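Side-chain contact in YPM (Yersinia pseudotuberculosis, PDB 1PM4), which acts as a superantigenic mitogen, a jelly-roll toxin that probably stimulates T cells: residues S40-V43 and N44-M47. Sequence-based numbering, arbitrary orientation.
Sequences STNV and NADM
The carboxamide of N42 reaches forward along the chain, and OD1 takes the backbone N-H of N44 at 2.9 Å. The bond is moderately bent, 145° at the hydrogen, and the donor stands above the amide plane instead of on a lone pair. With CG anti to the backbone N (chi1 176°), the amide lies beside its own carbonyl carbon, on the side where the N44 N-H arrives. The backbone O of N42 receives A45 N at 3.0 Å, closing a type I beta turn over N42-A45. One asparagine thus accepts from two successive N-H groups, through side chain and main chain. This turn lies in the loop that carries the chain of the jelly roll from strand 32-39, in one four-stranded sheet, to strand 47-54 in the other. ND2 of N42 donates to S96 OG, and makes weak bonds to E94 OE2 and to a water that also donates to N44 O. Before the turn, S40 OG accepts N42 N at 3.0 Å, an ST turn, and the same hydroxyl is hydrogen-bonded to N97 O. S40 CB meets A45 CB at 3.6 Å, both side chains also touching I68, while M47 CE reaches S40 OG at 4.1 Å. A second water lies within hydrogen-bonding distance of the carbonyl oxygens of V43 and A45.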
loop_
_atom_site.group_PDB
_atom_site.type_symbol
_atom_site.label_atom_id
_atom_site.label_comp_id
_atom_site.label_asym_id
_atom_site.label_seq_id
_atom_site.Cartn_x
_atom_site.Cartn_y
_atom_site.Cartn_z
ATOM N N SER A 40 0.578 -23.898 1.204
ATOM C CA SER A 40 -0.310 -25.006 1.535
ATOM C C SER A 40 0.130 -26.295 0.841
ATOM O O SER A 40 0.560 -26.250 -0.355
ATOM C CB SER A 40 -1.735 -24.688 1.140
ATOM O OG SER A 40 -2.623 -25.743 1.448
ATOM N N THR A 41 0.050 -27.396 1.584
ATOM C CA THR A 41 0.237 -28.719 0.947
ATOM C C THR A 41 -0.891 -29.076 0.006
ATOM O O THR A 41 -0.743 -30.061 -0.711
ATOM C CB THR A 41 0.399 -29.840 1.978
ATOM O OG1 THR A 41 -0.765 -29.960 2.807
ATOM C CG2 THR A 41 1.592 -29.596 2.864
ATOM N N ASN A 42 -2.004 -28.345 0.022
ATOM C CA ASN A 42 -3.078 -28.454 -0.933
ATOM C C ASN A 42 -2.651 -27.744 -2.181
ATOM O O ASN A 42 -2.608 -26.561 -2.213
ATOM C CB ASN A 42 -4.351 -27.912 -0.385
ATOM C CG ASN A 42 -5.504 -27.898 -1.368
ATOM O OD1 ASN A 42 -5.436 -28.446 -2.486
ATOM N ND2 ASN A 42 -6.601 -27.270 -0.947
ATOM N N VAL A 43 -2.387 -28.484 -3.247
ATOM C CA VAL A 43 -1.816 -27.848 -4.449
ATOM C C VAL A 43 -2.863 -26.906 -5.052
ATOM O O VAL A 43 -2.537 -25.987 -5.805
ATOM C CB VAL A 43 -1.405 -28.947 -5.501
ATOM C CG1 VAL A 43 -0.867 -28.322 -6.729
ATOM C CG2 VAL A 43 -0.332 -29.841 -4.882
ATOM N N ASN A 44 -4.121 -27.150 -4.728
ATOM C CA ASN A 44 -5.205 -26.358 -5.270
ATOM C C ASN A 44 -5.629 -25.195 -4.362
ATOM O O ASN A 44 -6.647 -24.560 -4.596
ATOM C CB ASN A 44 -6.421 -27.226 -5.514
ATOM C CG ASN A 44 -6.191 -28.358 -6.540
ATOM O OD1 ASN A 44 -5.290 -28.294 -7.369
ATOM N ND2 ASN A 44 -7.019 -29.374 -6.460
ATOM N N ALA A 45 -4.867 -24.927 -3.343
ATOM C CA ALA A 45 -5.284 -23.945 -2.366
ATOM C C ALA A 45 -5.468 -22.578 -2.989
ATOM O O ALA A 45 -4.682 -22.164 -3.895
ATOM C CB ALA A 45 -4.248 -23.899 -1.272
ATOM N N ASP A 46 -6.502 -21.862 -2.536
ATOM C CA ASP A 46 -6.795 -20.514 -2.958
ATOM C C ASP A 46 -6.960 -19.640 -1.710
ATOM O O ASP A 46 -8.004 -19.767 -1.003
ATOM C CB ASP A 46 -8.074 -20.517 -3.735
ATOM C CG ASP A 46 -8.422 -19.166 -4.285
ATOM O OD1 ASP A 46 -7.781 -18.137 -3.981
ATOM O OD2 ASP A 46 -9.406 -19.103 -5.078
ATOM N N MET A 47 -5.889 -18.912 -1.317
ATOM C CA MET A 47 -5.847 -18.137 -0.062
ATOM C C MET A 47 -5.182 -16.780 -0.278
ATOM O O MET A 47 -4.407 -16.552 -1.236
ATOM C CB MET A 47 -5.034 -18.890 1.010
ATOM C CG MET A 47 -5.598 -20.247 1.271
ATOM S SD MET A 47 -4.534 -21.008 2.605
ATOM C CE MET A 47 -5.107 -22.651 2.486
HETATM O O HOH W 1 -8.912 -25.561 -2.777
HETATM O O HOH W 2 -2.208 -23.137 -4.607
#